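Local coordinates for protein geranylgeranyl pyrophosphate synthase (Corynebacterium glutamicum, PDB 3LMD) that probably builds long-chain isoprenoid diphosphates, as a magnesium-dependent prenyltransferase of the FPP/GGPP synthase family, at residues Glu220-Met234 against Tyr320-Pro332. Sequence-based numbering, arbitrary orientation.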
# COMPACT_ATOMS: atom_id res chain seq x y z
N GLU A 220 11.02 -23.33 17.59
CA GLU A 220 9.97 -24.33 17.47
C GLU A 220 8.64 -23.78 17.99
O GLU A 220 7.58 -24.10 17.46
CB GLU A 220 10.34 -25.62 18.23
CG GLU A 220 11.47 -26.42 17.55
CD GLU A 220 11.10 -26.93 16.14
OE1 GLU A 220 11.82 -26.59 15.17
OE2 GLU A 220 10.08 -27.64 16.00
N HIS A 221 8.70 -22.95 19.02
CA HIS A 221 7.49 -22.41 19.60
C HIS A 221 6.95 -21.29 18.72
O HIS A 221 5.75 -21.18 18.54
CB HIS A 221 7.71 -21.93 21.03
CG HIS A 221 8.12 -23.02 21.97
ND1 HIS A 221 8.69 -22.77 23.20
CD2 HIS A 221 8.03 -24.37 21.85
CE1 HIS A 221 8.93 -23.92 23.81
NE2 HIS A 221 8.54 -24.90 23.01
N ILE A 222 7.85 -20.48 18.18
CA ILE A 222 7.47 -19.45 17.21
C ILE A 222 6.78 -20.12 16.02
O ILE A 222 5.70 -19.68 15.58
CB ILE A 222 8.69 -18.68 16.70
CG1 ILE A 222 9.37 -17.87 17.83
CG2 ILE A 222 8.32 -17.75 15.52
CD1 ILE A 222 10.74 -17.24 17.36
N ASP A 223 7.39 -21.18 15.50
CA ASP A 223 6.84 -21.90 14.37
C ASP A 223 5.47 -22.51 14.70
O ASP A 223 4.54 -22.47 13.88
CB ASP A 223 7.80 -22.99 13.88
CG ASP A 223 7.44 -23.52 12.51
OD1 ASP A 223 7.56 -22.75 11.54
OD2 ASP A 223 7.01 -24.69 12.41
N ALA A 224 5.34 -23.09 15.89
CA ALA A 224 4.09 -23.71 16.28
C ALA A 224 2.97 -22.67 16.37
O ALA A 224 1.82 -22.95 16.03
CB ALA A 224 4.25 -24.43 17.63
N LEU A 225 3.28 -21.49 16.90
CA LEU A 225 2.24 -20.46 17.09
C LEU A 225 1.80 -19.86 15.75
O LEU A 225 0.62 -19.57 15.51
CB LEU A 225 2.75 -19.33 18.04
CG LEU A 225 2.68 -19.88 19.48
CD1 LEU A 225 3.78 -19.24 20.38
CD2 LEU A 225 1.32 -19.70 20.06
N LYS A 226 2.77 -19.71 14.86
CA LYS A 226 2.48 -19.33 13.50
C LYS A 226 1.49 -20.32 12.84
O LYS A 226 0.46 -19.93 12.28
CB LYS A 226 3.78 -19.30 12.70
CG LYS A 226 3.53 -18.92 11.23
CD LYS A 226 4.83 -18.83 10.38
CE LYS A 226 5.46 -20.19 10.18
NZ LYS A 226 6.09 -20.25 8.82
N ASN A 227 1.82 -21.61 12.93
CA ASN A 227 1.03 -22.65 12.26
C ASN A 227 -0.34 -22.78 12.91
O ASN A 227 -1.36 -23.06 12.25
CB ASN A 227 1.77 -24.00 12.30
CG ASN A 227 2.99 -24.04 11.38
OD1 ASN A 227 3.22 -23.16 10.56
ND2 ASN A 227 3.78 -25.09 11.52
N PHE A 228 -0.38 -22.57 14.22
CA PHE A 228 -1.65 -22.61 14.93
C PHE A 228 -2.55 -21.46 14.45
O PHE A 228 -3.73 -21.64 14.21
CB PHE A 228 -1.43 -22.47 16.45
CG PHE A 228 -2.72 -22.38 17.23
CD1 PHE A 228 -3.46 -23.51 17.48
CD2 PHE A 228 -3.19 -21.14 17.69
CE1 PHE A 228 -4.67 -23.45 18.19
CE2 PHE A 228 -4.37 -21.05 18.38
CZ PHE A 228 -5.12 -22.22 18.65
N GLY A 229 -1.97 -20.28 14.30
CA GLY A 229 -2.75 -19.13 13.81
C GLY A 229 -3.28 -19.40 12.39
O GLY A 229 -4.42 -19.05 12.08
N ALA A 230 -2.47 -20.01 11.53
CA ALA A 230 -2.97 -20.35 10.18
C ALA A 230 -4.19 -21.27 10.23
O ALA A 230 -5.20 -21.05 9.53
CB ALA A 230 -1.86 -20.97 9.31
N ALA A 231 -4.11 -22.29 11.08
CA ALA A 231 -5.17 -23.29 11.18
C ALA A 231 -6.44 -22.67 11.76
O ALA A 231 -7.55 -22.93 11.29
CB ALA A 231 -4.69 -24.49 12.04
N VAL A 232 -6.27 -21.83 12.78
CA VAL A 232 -7.39 -21.14 13.39
C VAL A 232 -8.09 -20.18 12.40
O VAL A 232 -9.32 -20.07 12.38
CB VAL A 232 -6.94 -20.37 14.63
CG1 VAL A 232 -7.75 -19.11 14.82
CG2 VAL A 232 -7.04 -21.28 15.82
N GLY A 233 -7.31 -19.50 11.58
CA GLY A 233 -7.90 -18.63 10.51
C GLY A 233 -8.83 -19.44 9.62
O GLY A 233 -9.92 -18.96 9.24
N MET A 234 -8.40 -20.65 9.23
CA MET A 234 -9.26 -21.53 8.42
C MET A 234 -10.54 -21.90 9.17
O MET A 234 -11.64 -21.84 8.62
CB MET A 234 -8.51 -22.80 7.97
CG MET A 234 -7.23 -22.56 7.11
SD MET A 234 -7.57 -21.75 5.48
CE MET A 234 -9.13 -22.66 5.02
N TYR A 320 -8.81 -29.24 10.31
CA TYR A 320 -8.01 -28.07 10.77
C TYR A 320 -7.88 -28.03 12.28
O TYR A 320 -6.86 -27.58 12.79
CB TYR A 320 -8.61 -26.77 10.25
CG TYR A 320 -8.33 -26.61 8.78
CD1 TYR A 320 -7.02 -26.41 8.33
CD2 TYR A 320 -9.35 -26.64 7.84
CE1 TYR A 320 -6.73 -26.27 6.97
CE2 TYR A 320 -9.07 -26.49 6.48
CZ TYR A 320 -7.76 -26.30 6.05
OH TYR A 320 -7.46 -26.13 4.70
N MET A 321 -8.90 -28.49 12.99
CA MET A 321 -8.83 -28.51 14.46
C MET A 321 -7.77 -29.53 14.88
O MET A 321 -7.06 -29.28 15.84
CB MET A 321 -10.20 -28.84 15.12
CG MET A 321 -10.24 -28.71 16.71
SD MET A 321 -9.97 -27.01 17.36
CE MET A 321 -8.49 -27.22 18.35
N ASP A 322 -7.66 -30.65 14.15
CA ASP A 322 -6.59 -31.65 14.40
C ASP A 322 -5.24 -31.03 14.14
O ASP A 322 -4.31 -31.23 14.90
CB ASP A 322 -6.73 -32.89 13.49
CG ASP A 322 -7.89 -33.79 13.88
OD1 ASP A 322 -8.39 -33.67 15.02
OD2 ASP A 322 -8.29 -34.61 13.04
N ILE A 323 -5.11 -30.28 13.06
CA ILE A 323 -3.85 -29.57 12.80
C ILE A 323 -3.51 -28.59 13.93
O ILE A 323 -2.37 -28.53 14.38
CB ILE A 323 -3.92 -28.81 11.44
CG1 ILE A 323 -3.92 -29.81 10.26
CG2 ILE A 323 -2.73 -27.82 11.28
CD1 ILE A 323 -4.38 -29.18 8.92
N ALA A 324 -4.51 -27.83 14.36
CA ALA A 324 -4.33 -26.85 15.44
C ALA A 324 -3.84 -27.55 16.72
O ALA A 324 -2.91 -27.07 17.36
CB ALA A 324 -5.64 -26.10 15.70
N ASN A 325 -4.46 -28.67 17.06
CA ASN A 325 -4.07 -29.45 18.24
C ASN A 325 -2.67 -30.01 18.11
O ASN A 325 -1.91 -30.05 19.10
CB ASN A 325 -5.07 -30.58 18.52
CG ASN A 325 -6.28 -30.08 19.30
OD1 ASN A 325 -6.16 -29.18 20.12
ND2 ASN A 325 -7.43 -30.68 19.06
N ALA A 326 -2.29 -30.42 16.90
CA ALA A 326 -0.94 -30.87 16.64
C ALA A 326 0.07 -29.74 16.79
O ALA A 326 1.21 -29.98 17.20
CB ALA A 326 -0.79 -31.57 15.27
N GLU A 327 -0.32 -28.51 16.47
CA GLU A 327 0.60 -27.38 16.71
C GLU A 327 0.75 -27.08 18.19
O GLU A 327 1.87 -26.88 18.69
CB GLU A 327 0.20 -26.16 15.89
CG GLU A 327 0.21 -26.49 14.37
CD GLU A 327 1.62 -26.81 13.85
OE1 GLU A 327 2.63 -26.42 14.48
OE2 GLU A 327 1.71 -27.41 12.76
N LEU A 328 -0.37 -27.11 18.92
CA LEU A 328 -0.32 -26.87 20.36
C LEU A 328 0.49 -27.96 21.09
O LEU A 328 1.07 -27.70 22.15
CB LEU A 328 -1.72 -26.81 20.94
CG LEU A 328 -2.56 -25.59 20.47
CD1 LEU A 328 -3.92 -25.63 21.17
CD2 LEU A 328 -1.86 -24.26 20.72
N ASP A 329 0.52 -29.17 20.53
CA ASP A 329 1.35 -30.24 21.07
C ASP A 329 2.79 -29.79 21.16
O ASP A 329 3.54 -30.28 21.97
CB ASP A 329 1.31 -31.48 20.18
CG ASP A 329 0.24 -32.47 20.57
OD1 ASP A 329 -0.31 -32.38 21.70
OD2 ASP A 329 -0.07 -33.36 19.75
N ARG A 330 3.19 -28.88 20.28
CA ARG A 330 4.58 -28.44 20.24
C ARG A 330 4.94 -27.43 21.33
O ARG A 330 6.12 -27.07 21.52
CB ARG A 330 4.93 -27.86 18.86
CG ARG A 330 4.68 -28.83 17.69
CD ARG A 330 4.76 -28.06 16.37
NE ARG A 330 6.14 -27.71 16.03
CZ ARG A 330 6.46 -26.91 15.02
NH1 ARG A 330 5.49 -26.38 14.28
NH2 ARG A 330 7.74 -26.64 14.75
N LEU A 331 3.93 -26.97 22.05
CA LEU A 331 4.10 -25.89 23.03
C LEU A 331 3.97 -26.48 24.43
O LEU A 331 3.24 -27.47 24.64
CB LEU A 331 2.99 -24.82 22.86
CG LEU A 331 3.01 -24.09 21.51
CD1 LEU A 331 1.76 -23.18 21.36
CD2 LEU A 331 4.29 -23.27 21.35
N PRO A 332 4.64 -25.84 25.39
CA PRO A 332 4.55 -26.27 26.78
C PRO A 332 3.17 -26.05 27.36
O PRO A 332 2.49 -25.03 27.10
CB PRO A 332 5.59 -25.40 27.50
CG PRO A 332 5.72 -24.21 26.68
CD PRO A 332 5.57 -24.71 25.23
O HOH W 1 8.34 -28.65 17.59
O HOH W 2 10.33 -25.45 12.84
O HOH W 3 7.82 -27.37 24.11
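Helix 220-234 and helix 320-328 pack antiparallel at 164°, axes 8.6 Å apart, with Ala224 set against Glu327, Phe228 against Ala324 and Ala231 against Tyr320. Phe228 CA and Ala324 CA come within 5.0 Å, and the alanines at the interface, Ala224, Ala231 and Ala324, are consistent with so close an approach; Ala231 CB rests among Tyr320 O, Ile323 CG2 and Ala324 CB. At one end Met234 CB sits over the centre of the Tyr320 ring, 3.7 Å from its centroid; bends at chi2 and chi3 fold the thioether along the same ring, adding an oblique Met-aromatic contact. Phe228 CG lies anti to the backbone N (chi1 175°), which brings the ring between Leu328 CD2 on one face and Val232 CG2 on the other, with Ala324 O at its edge.

From the type I turn Leu328-Leu331, Arg330 reaches back over Ala224. Its NH1 and NH2 both grip Asp223 OD2, at 2.9 and 3.1 Å, from opposite faces of the carboxylate; NH2 also bonds Glu220 OE2 (2.8 Å, 166°), and NH1 takes the syn lone pair of Glu327 OE1. These bonds lie in the guanidinium plane and should fix its rotation. A water links Arg330 NE to Glu220 OE2. Asn227 ND2 adds weak bonds to both Glu327 oxygens, its amide nearly perpendicular to the carboxylate. Pro332 CD covers a face of His221, while Leu331 fits against Ala224 and Leu225.

The pair belongs to the all-helical prenyl synthase fold: Leu225 and Tyr320 also touch helix 188-214, while Phe228 and Leu328 meet helix 335-349.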